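Local coordinates for chitin elicitor-binding protein (Oryza sativa subsp. japonica, PDB 5JCE), which binds fungal chitin oligosaccharides through its lysin motifs and takes part in transducing this elicitor signal into rice defense responses, at residues V76-R81 / T127-L132; S198-T203 / C271-Y276; P250-T255 / I284-A289. One frame throughout, in Å; residues are numbered along the deposited sequence.

How the interactions relate
Interaction 1 belongs to the lysin-motif part of the chain. Interactions 2 and 3 lie together, their centres about 10 Å apart, while the centre of interaction 1 is about 28 Å from that of interaction 2 and 38 Å from that of interaction 3. Interaction 1 is the most central and reaches bound sugar. It combines backbone and serine hydrogen bonds with a tryptophan held between two residues. Interactions 2 and 3 share one antiparallel sheet. They bring loops 198-203 and 250-255 against opposite faces of neighbouring strands 269-277 and 283-290. Each has one hydrogen bond across it, and interaction 3 lies farthest out, with more exposed residues.

Interaction 1: residues V76-R81 / T127-L132. With NAG (2-acetamido-2-deoxy-beta-D-glucopyranose), chain C; NAG (2-acetamido-2-deoxy-beta-D-glucopyranose), chain B.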
loop_
_atom_site.group_PDB
_atom_site.type_symbol
_atom_site.label_atom_id
_atom_site.label_comp_id
_atom_site.label_asym_id
_atom_site.label_seq_id
_atom_site.Cartn_x
_atom_site.Cartn_y
_atom_site.Cartn_z
ATOM N N VAL A 76 -12.560 11.809 0.555
ATOM C CA VAL A 76 -12.026 10.611 -0.091
ATOM C C VAL A 76 -10.511 10.477 0.024
ATOM O O VAL A 76 -9.803 11.431 0.345
ATOM C CB VAL A 76 -12.388 10.569 -1.593
ATOM C CG1 VAL A 76 -13.891 10.681 -1.793
ATOM C CG2 VAL A 76 -11.643 11.670 -2.344
ATOM N N GLY A 77 -10.022 9.271 -0.241
ATOM C CA GLY A 77 -8.597 9.032 -0.333
ATOM C C GLY A 77 -8.226 9.048 -1.796
ATOM O O GLY A 77 -8.987 8.560 -2.647
ATOM N N GLN A 78 -7.078 9.670 -2.085
ATOM C CA GLN A 78 -6.507 9.725 -3.427
ATOM C C GLN A 78 -5.019 9.457 -3.354
ATOM O O GLN A 78 -4.368 9.821 -2.364
ATOM C CB GLN A 78 -6.738 11.079 -4.085
ATOM C CG GLN A 78 -8.151 11.588 -4.017
ATOM C CD GLN A 78 -8.237 13.026 -4.451
ATOM O OE1 GLN A 78 -7.663 13.909 -3.813
ATOM N NE2 GLN A 78 -8.928 13.272 -5.561
ATOM N N SER A 79 -4.489 8.814 -4.396
ATOM C CA SER A 79 -3.069 8.517 -4.443
ATOM C C SER A 79 -2.335 9.842 -4.545
ATOM O O SER A 79 -2.721 10.733 -5.310
ATOM C CB SER A 79 -2.731 7.579 -5.604
ATOM O OG SER A 79 -3.041 8.150 -6.857
ATOM N N ASP A 80 -1.297 9.979 -3.739
ATOM C CA ASP A 80 -0.707 11.288 -3.485
ATOM C C ASP A 80 0.099 11.866 -4.654
ATOM O O ASP A 80 1.322 11.803 -4.651
ATOM C CB ASP A 80 0.178 11.216 -2.251
ATOM C CG ASP A 80 0.412 12.561 -1.656
ATOM O OD1 ASP A 80 -0.016 13.536 -2.290
ATOM O OD2 ASP A 80 0.997 12.648 -0.561
ATOM N N ARG A 81 -0.605 12.429 -5.637
ATOM C CA ARG A 81 -0.005 13.087 -6.807
ATOM C C ARG A 81 0.857 12.167 -7.672
ATOM O O ARG A 81 1.586 12.624 -8.561
ATOM C CB ARG A 81 0.839 14.285 -6.376
ATOM C CG ARG A 81 0.264 15.065 -5.212
ATOM C CD ARG A 81 -1.152 15.543 -5.465
ATOM N NE ARG A 81 -1.588 16.353 -4.334
ATOM C CZ ARG A 81 -0.882 17.350 -3.809
ATOM N NH1 ARG A 81 0.268 17.722 -4.365
ATOM N NH2 ARG A 81 -1.351 18.018 -2.765
ATOM N N THR A 127 1.182 16.046 -18.884
ATOM C CA THR A 127 1.259 15.126 -17.778
ATOM C C THR A 127 0.005 15.197 -16.946
ATOM O O THR A 127 -0.582 16.263 -16.745
ATOM C CB THR A 127 2.481 15.374 -16.892
ATOM O OG1 THR A 127 2.432 16.702 -16.353
ATOM C CG2 THR A 127 3.753 15.171 -17.695
ATOM N N LEU A 128 -0.381 14.020 -16.467
ATOM C CA LEU A 128 -1.636 13.792 -15.783
ATOM C C LEU A 128 -1.374 13.093 -14.484
ATOM O O LEU A 128 -0.790 12.011 -14.450
ATOM C CB LEU A 128 -2.565 12.933 -16.629
ATOM C CG LEU A 128 -3.060 13.457 -17.962
ATOM C CD1 LEU A 128 -3.762 12.339 -18.718
ATOM C CD2 LEU A 128 -3.990 14.633 -17.712
ATOM N N TRP A 129 -1.799 13.702 -13.403
ATOM C CA TRP A 129 -1.878 12.966 -12.170
ATOM C C TRP A 129 -3.051 11.956 -12.264
ATOM O O TRP A 129 -4.141 12.287 -12.711
ATOM C CB TRP A 129 -2.030 13.950 -11.016
ATOM C CG TRP A 129 -2.511 13.363 -9.760
ATOM C CD1 TRP A 129 -2.190 12.136 -9.232
ATOM C CD2 TRP A 129 -3.404 13.980 -8.844
ATOM N NE1 TRP A 129 -2.848 11.955 -8.035
ATOM C CE2 TRP A 129 -3.600 13.072 -7.773
ATOM C CE3 TRP A 129 -4.067 15.212 -8.820
ATOM C CZ2 TRP A 129 -4.431 13.366 -6.690
ATOM C CZ3 TRP A 129 -4.896 15.499 -7.747
ATOM C CH2 TRP A 129 -5.077 14.577 -6.697
ATOM N N ILE A 130 -2.835 10.710 -11.902
ATOM C CA ILE A 130 -3.898 9.739 -11.970
ATOM C C ILE A 130 -4.220 9.445 -10.554
ATOM O O ILE A 130 -3.406 8.872 -9.895
ATOM C CB ILE A 130 -3.406 8.447 -12.617
ATOM C CG1 ILE A 130 -2.929 8.702 -14.039
ATOM C CG2 ILE A 130 -4.479 7.390 -12.603
ATOM C CD1 ILE A 130 -3.907 9.459 -14.884
ATOM N N PRO A 131 -5.461 9.838 -10.086
ATOM C CA PRO A 131 -5.680 9.572 -8.666
ATOM C C PRO A 131 -6.370 8.273 -8.321
ATOM O O PRO A 131 -7.560 8.159 -8.355
ATOM C CB PRO A 131 -6.531 10.743 -8.244
ATOM C CG PRO A 131 -7.419 10.967 -9.381
ATOM C CD PRO A 131 -6.752 10.453 -10.604
ATOM N N LEU A 132 -5.598 7.312 -7.941
ATOM C CA LEU A 132 -6.117 6.058 -7.592
ATOM C C LEU A 132 -6.909 6.055 -6.295
ATOM O O LEU A 132 -6.628 6.774 -5.375
ATOM C CB LEU A 132 -5.022 5.027 -7.665
ATOM C CG LEU A 132 -4.135 4.983 -8.883
ATOM C CD1 LEU A 132 -2.769 4.469 -8.529
ATOM C CD2 LEU A 132 -4.707 4.232 -10.018
HETATM C C1 NAG C . 1.441 19.540 -14.445
HETATM C C2 NAG C . 0.121 19.883 -15.078
HETATM C C3 NAG C . -0.985 19.554 -14.120
HETATM C C4 NAG C . -0.926 18.086 -13.802
HETATM C C5 NAG C . 0.377 17.853 -13.106
HETATM C C6 NAG C . 0.563 16.393 -12.800
HETATM C C7 NAG C . 0.596 21.673 -16.543
HETATM C C8 NAG C . 0.717 23.122 -16.726
HETATM N N2 NAG C . 0.161 21.269 -15.389
HETATM O O3 NAG C . -2.198 19.845 -14.739
HETATM O O4 NAG C . -1.969 17.710 -12.918
HETATM O O5 NAG C . 1.391 18.211 -14.004
HETATM O O6 NAG C . 1.947 16.161 -12.687
HETATM O O7 NAG C . 0.878 20.941 -17.435
HETATM C C1 NAG B . 6.396 20.907 -14.924
HETATM C C2 NAG B . 6.166 19.410 -15.047
HETATM C C3 NAG B . 4.788 19.088 -15.581
HETATM C C4 NAG B . 3.725 19.900 -14.881
HETATM C C5 NAG B . 4.067 21.341 -15.012
HETATM C C6 NAG B . 3.138 22.144 -14.171
HETATM C C7 NAG B . 8.114 18.020 -15.353
HETATM C C8 NAG B . 8.990 17.284 -16.298
HETATM N N2 NAG B . 7.157 18.764 -15.884
HETATM O O3 NAG B . 4.567 17.719 -15.310
HETATM O O4 NAG B . 2.444 19.701 -15.458
HETATM O O5 NAG B . 5.264 21.490 -14.320
HETATM O O6 NAG B . 3.926 22.368 -13.027
HETATM O O7 NAG B . 8.287 17.955 -14.170
#
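Ser79 binds Leu132 through its hydroxyl and binds the Trp129 indole through its carbonyl. Leu132 N donates to Ser79 OG at 2.9 Å, and OG is also hydrogen-bonded to Leu82 O. The hydroxyl thus bridges two backbone groups, Leu132 N and Leu82 O. With chi1 at 62°, OG sits between its own backbone N and carbonyl carbon, turned to the 127-132 segment. Trp129 NE1 donates to Ser79 O at 3.0 Å. This bond is bent (136° at the hydrogen), and NE1 lies 29° from the carbonyl plane. Ser79 O also takes a weak bond from Arg81 N, which closes an inverse gamma turn centred on Asp80. A further weak bond runs from Ser79 N to Leu132 O at 3.1 Å.

Strand 127-129 belongs to the first LysM repeat and pairs with strand 84-86; LysM domains have a beta-alpha-alpha-beta fold. The contact joins this strand and the residues after it to strand 76-79 of the larger mixed sheet. It also reaches the chitin site. Thr127 OG1 lies 2.6 Å from O3 of the chain B NAG, a hydrogen bond in which either may donate. The same OG1 is 3.0 Å from O5 of the chain C NAG. Trp129 N donates to Asn114 OD1, which is also hydrogen-bonded to NAG.

Both faces of the indole have a neighbour. Arg81 CA makes a CH-pi contact over the five-membered ring, 3.5 Å from its centroid. Pro131 CB lies over the opposite face, offset toward the rim. At the ring edge, Gln78 OE1 is 3.9 Å from Trp129 CH2, with the amide turned steeply to the ring. Farther out, Arg81 CD lies over the same face as its CA, 4.1 Å from Trp129 CZ2.

Interaction 2: residues S198-T203 / C271-Y276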
loop_
_atom_site.group_PDB
_atom_site.type_symbol
_atom_site.label_atom_id
_atom_site.label_comp_id
_atom_site.label_asym_id
_atom_site.label_seq_id
_atom_site.Cartn_x
_atom_site.Cartn_y
_atom_site.Cartn_z
ATOM N N SER A 198 2.550 -2.767 15.181
ATOM C CA SER A 198 3.925 -2.304 15.300
ATOM C C SER A 198 4.124 -1.487 16.564
ATOM O O SER A 198 3.204 -1.307 17.351
ATOM C CB SER A 198 4.324 -1.468 14.077
ATOM O OG SER A 198 3.556 -0.281 14.003
ATOM N N SER A 199 5.344 -1.000 16.747
ATOM C CA SER A 199 5.663 -0.068 17.812
ATOM C C SER A 199 6.121 1.258 17.201
ATOM O O SER A 199 6.823 2.046 17.835
ATOM C CB SER A 199 6.746 -0.640 18.730
ATOM O OG SER A 199 6.349 -1.872 19.311
ATOM N N ILE A 200 5.735 1.499 15.958
ATOM C CA ILE A 200 6.130 2.717 15.282
ATOM C C ILE A 200 5.338 3.893 15.839
ATOM O O ILE A 200 4.111 3.919 15.757
ATOM C CB ILE A 200 5.928 2.605 13.771
ATOM C CG1 ILE A 200 6.922 1.590 13.207
ATOM C CG2 ILE A 200 6.141 3.936 13.110
ATOM C CD1 ILE A 200 6.759 1.324 11.740
ATOM N N SER A 201 6.057 4.861 16.401
ATOM C CA SER A 201 5.460 6.005 17.078
ATOM C C SER A 201 4.742 6.987 16.144
ATOM O O SER A 201 5.024 7.044 14.944
ATOM C CB SER A 201 6.554 6.729 17.867
ATOM O OG SER A 201 6.234 8.093 18.081
ATOM N N ASP A 202 3.802 7.742 16.716
ATOM C CA ASP A 202 3.178 8.907 16.065
ATOM C C ASP A 202 4.184 9.897 15.502
ATOM O O ASP A 202 4.045 10.370 14.379
ATOM C CB ASP A 202 2.286 9.662 17.054
ATOM C CG ASP A 202 1.032 8.909 17.386
ATOM O OD1 ASP A 202 0.787 7.890 16.704
ATOM O OD2 ASP A 202 0.296 9.330 18.312
ATOM N N THR A 203 5.182 10.234 16.313
ATOM C CA THR A 203 6.205 11.202 15.939
ATOM C C THR A 203 7.032 10.803 14.711
ATOM O O THR A 203 7.771 11.628 14.164
ATOM C CB THR A 203 7.184 11.426 17.094
ATOM O OG1 THR A 203 7.812 12.705 16.945
ATOM C CG2 THR A 203 8.260 10.324 17.112
ATOM N N CYS A 271 12.699 -6.015 21.770
ATOM C CA CYS A 271 13.224 -4.740 21.280
ATOM C C CYS A 271 12.739 -4.437 19.866
ATOM O O CYS A 271 13.286 -4.978 18.902
ATOM C CB CYS A 271 14.753 -4.741 21.310
ATOM S SG CYS A 271 15.476 -3.231 20.669
ATOM N N ALA A 272 11.739 -3.562 19.741
ATOM C CA ALA A 272 11.120 -3.266 18.442
ATOM C C ALA A 272 11.546 -1.952 17.786
ATOM O O ALA A 272 12.052 -1.047 18.427
ATOM C CB ALA A 272 9.607 -3.281 18.596
ATOM N N TYR A 273 11.324 -1.864 16.486
ATOM C CA TYR A 273 11.539 -0.641 15.738
ATOM C C TYR A 273 10.388 0.301 16.028
ATOM O O TYR A 273 9.227 -0.095 15.946
ATOM C CB TYR A 273 11.631 -0.940 14.246
ATOM C CG TYR A 273 11.617 0.267 13.355
ATOM C CD1 TYR A 273 12.739 1.084 13.239
ATOM C CD2 TYR A 273 10.493 0.582 12.605
ATOM C CE1 TYR A 273 12.734 2.206 12.412
ATOM C CE2 TYR A 273 10.473 1.703 11.775
ATOM C CZ TYR A 273 11.601 2.502 11.681
ATOM O OH TYR A 273 11.585 3.599 10.858
ATOM N N SER A 274 10.698 1.537 16.390
ATOM C CA SER A 274 9.645 2.488 16.735
ATOM C C SER A 274 9.676 3.733 15.858
ATOM O O SER A 274 8.825 4.606 15.992
ATOM C CB SER A 274 9.736 2.878 18.207
ATOM O OG SER A 274 11.073 3.144 18.580
ATOM N N GLY A 275 10.653 3.810 14.959
ATOM C CA GLY A 275 10.631 4.820 13.925
ATOM C C GLY A 275 11.969 5.454 13.645
ATOM O O GLY A 275 13.013 5.045 14.140
ATOM N N TYR A 276 11.940 6.479 12.819
ATOM C CA TYR A 276 13.147 7.232 12.552
ATOM C C TYR A 276 12.763 8.679 12.441
ATOM O O TYR A 276 11.578 9.012 12.363
ATOM C CB TYR A 276 13.841 6.760 11.265
ATOM C CG TYR A 276 13.156 7.233 10.014
ATOM C CD1 TYR A 276 12.027 6.590 9.533
ATOM C CD2 TYR A 276 13.630 8.326 9.316
ATOM C CE1 TYR A 276 11.390 7.025 8.393
ATOM C CE2 TYR A 276 12.999 8.775 8.168
ATOM C CZ TYR A 276 11.880 8.124 7.716
ATOM O OH TYR A 276 11.244 8.571 6.585
#
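A classic beta bulge in strand 269-277, formed by Ser274 and Gly275, receives the loop 198-203. Ser201 N donates to Ser274 O at 2.8 Å. The bond is nearly straight, with 171° at the hydrogen. It is the one hydrogen bond between the two segments. The nitrogen lies somewhat off the carbonyl plane, tilted by 25°. Ile200 CA adds a CA-H...O contact to the same oxygen, at 3.4 Å, so the loop meets this carbonyl with two neighbouring groups.

Just beyond, Ser201 OG accepts from Thr203 N at 3.0 Å. This is an ST turn. Its hydroxyl is swung opposite the residue's own nitrogen (chi1 155°), which carries OG toward the next part of the loop.

On the other side of Ser201, Ile200 lies beside Tyr273. Its CD1 comes to 3.7 Å from Tyr273 CE2, near the plane of the ring and at its edge. CG1 also runs close to the CD2 and CE2 atoms. Tyr273 CB does not point at the loop, but the end of the side chain comes nearer to it. One face of that ring has Gly275 N above its centre. Its hydroxyl is hydrogen-bonded to Asp206, farther along the same loop, so the tyrosine has both an apolar and a polar tie to it.

At the far end, Ser199 OG rests on Ala272 CB at 3.6 Å. Ser199 also touches Ser287 and Ala289 of strand 283-290, so the loop spans two strands. Ser274 and Gly275 both face Gln285 across the sheet, the pairing of two residues against one that defines a classic bulge.

Interaction 3: residues P250-T255 / I284-A289; sequences PLCNGT and IQTSLA
Pro250 and Thr286 meet at the close end of this contact. Thr286 OG1 donates to Pro250 O at 2.9 Å, the one hydrogen bond between the segments. It approaches from above the carbonyl plane, 54° out of it, and not along a lone pair. The pyrrolidine ring lies beside the strand, with Pro250 CG 3.9 Å from Thr286 OG1 and CD against the carbonyl of Ile284.

Cys252 fills the middle. Its SG, on the side opposite the carbonyl carbon (chi1 -89°), rests against the strand backbone, 3.5 Å from both Ser287 C and Leu288 N. Cys252 SG and Cys271 SG, on the neighbouring strand 269-277, are 3.3 Å apart, longer than a disulfide bond as modelled.

Toward solvent the fit is looser. Cys252 CB and Leu288 CD1 are 4.0 Å apart, and Asn253 ND2 comes only within 4.3 Å of Leu288 CD2. Leu251 has its CB turned away from the strand and is exposed.

The loop runs roughly along strand 283-290, 27° from its direction, yet no backbone hydrogen bond joins them. The attachment thus rests on one hydroxyl, a cysteine sulfur and apolar side chains, lying on a face of the sheet without extending it.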
loop_
_atom_site.group_PDB
_atom_site.type_symbol
_atom_site.label_atom_id
_atom_site.label_comp_id
_atom_site.label_asym_id
_atom_site.label_seq_id
_atom_site.Cartn_x
_atom_site.Cartn_y
_atom_site.Cartn_z
ATOM N N PRO A 250 19.915 1.779 18.237
ATOM C CA PRO A 250 19.984 1.747 19.704
ATOM C C PRO A 250 19.393 0.482 20.320
ATOM O O PRO A 250 18.400 -0.067 19.826
ATOM C CB PRO A 250 19.168 2.976 20.122
ATOM C CG PRO A 250 18.244 3.223 18.986
ATOM C CD PRO A 250 19.008 2.835 17.752
ATOM N N LEU A 251 20.016 0.030 21.404
ATOM C CA LEU A 251 19.475 -1.046 22.212
ATOM C C LEU A 251 18.261 -0.564 22.977
ATOM O O LEU A 251 17.906 0.621 22.937
ATOM C CB LEU A 251 20.515 -1.556 23.197
ATOM C CG LEU A 251 21.928 -1.733 22.667
ATOM C CD1 LEU A 251 22.838 -2.019 23.846
ATOM C CD2 LEU A 251 21.968 -2.868 21.643
ATOM N N CYS A 252 17.624 -1.459 23.687
ATOM C CA CYS A 252 16.565 -1.017 24.532
ATOM C C CYS A 252 17.129 -1.078 25.883
ATOM O O CYS A 252 17.628 -2.091 26.298
ATOM C CB CYS A 252 15.391 -1.925 24.436
ATOM S SG CYS A 252 14.357 -1.346 23.139
ATOM N N ASN A 253 17.122 0.048 26.566
ATOM C CA ASN A 253 17.884 0.158 27.775
ATOM C C ASN A 253 19.328 -0.097 27.387
ATOM O O ASN A 253 19.844 0.559 26.506
ATOM C CB ASN A 253 17.357 -0.838 28.786
ATOM C CG ASN A 253 16.012 -0.431 29.347
ATOM O OD1 ASN A 253 15.775 0.743 29.627
ATOM N ND2 ASN A 253 15.129 -1.404 29.526
ATOM N N GLY A 254 19.916 -1.111 27.967
ATOM C CA GLY A 254 21.166 -1.587 27.477
ATOM C C GLY A 254 20.940 -3.053 27.270
ATOM O O GLY A 254 20.146 -3.660 27.970
ATOM N N THR A 255 21.608 -3.622 26.278
ATOM C CA THR A 255 21.701 -5.067 26.083
ATOM C C THR A 255 20.642 -5.792 25.291
ATOM O O THR A 255 20.807 -6.967 25.024
ATOM C CB THR A 255 21.714 -5.789 27.415
ATOM O OG1 THR A 255 20.437 -5.597 28.029
ATOM C CG2 THR A 255 22.800 -5.207 28.284
ATOM N N ILE A 284 17.514 6.481 14.100
ATOM C CA ILE A 284 16.583 5.381 14.263
ATOM C C ILE A 284 16.258 5.201 15.736
ATOM O O ILE A 284 17.150 5.225 16.573
ATOM C CB ILE A 284 17.162 4.062 13.676
ATOM C CG1 ILE A 284 17.368 4.198 12.173
ATOM C CG2 ILE A 284 16.250 2.877 13.969
ATOM C CD1 ILE A 284 18.383 3.237 11.647
ATOM N N GLN A 285 14.980 5.010 16.041
ATOM C CA GLN A 285 14.532 4.763 17.406
ATOM C C GLN A 285 14.049 3.322 17.624
ATOM O O GLN A 285 13.479 2.706 16.723
ATOM C CB GLN A 285 13.400 5.727 17.759
ATOM C CG GLN A 285 13.762 7.171 17.579
ATOM C CD GLN A 285 12.728 7.946 16.788
ATOM O OE1 GLN A 285 11.516 7.674 16.856
ATOM N NE2 GLN A 285 13.201 8.928 16.032
ATOM N N THR A 286 14.264 2.790 18.824
ATOM C CA THR A 286 13.674 1.515 19.211
ATOM C C THR A 286 12.986 1.623 20.554
ATOM O O THR A 286 13.210 2.573 21.301
ATOM C CB THR A 286 14.694 0.378 19.304
ATOM O OG1 THR A 286 15.635 0.657 20.345
ATOM C CG2 THR A 286 15.404 0.183 17.983
ATOM N N SER A 287 12.143 0.638 20.854
ATOM C CA SER A 287 11.427 0.606 22.118
ATOM C C SER A 287 10.980 -0.804 22.456
ATOM O O SER A 287 10.670 -1.611 21.577
ATOM C CB SER A 287 10.212 1.531 22.087
ATOM O OG SER A 287 9.123 0.912 21.424
ATOM N N LEU A 288 10.961 -1.085 23.745
ATOM C CA LEU A 288 10.498 -2.357 24.260
ATOM C C LEU A 288 9.025 -2.567 23.913
ATOM O O LEU A 288 8.197 -1.675 24.102
ATOM C CB LEU A 288 10.711 -2.408 25.771
ATOM C CG LEU A 288 11.248 -3.696 26.381
ATOM C CD1 LEU A 288 12.375 -4.286 25.551
ATOM C CD2 LEU A 288 11.711 -3.380 27.782
ATOM N N ALA A 289 8.702 -3.739 23.381
ATOM C CA ALA A 289 7.314 -4.092 23.115
ATOM C C ALA A 289 6.904 -5.265 23.992
ATOM O O ALA A 289 7.669 -6.217 24.190
ATOM C CB ALA A 289 7.113 -4.420 21.643
#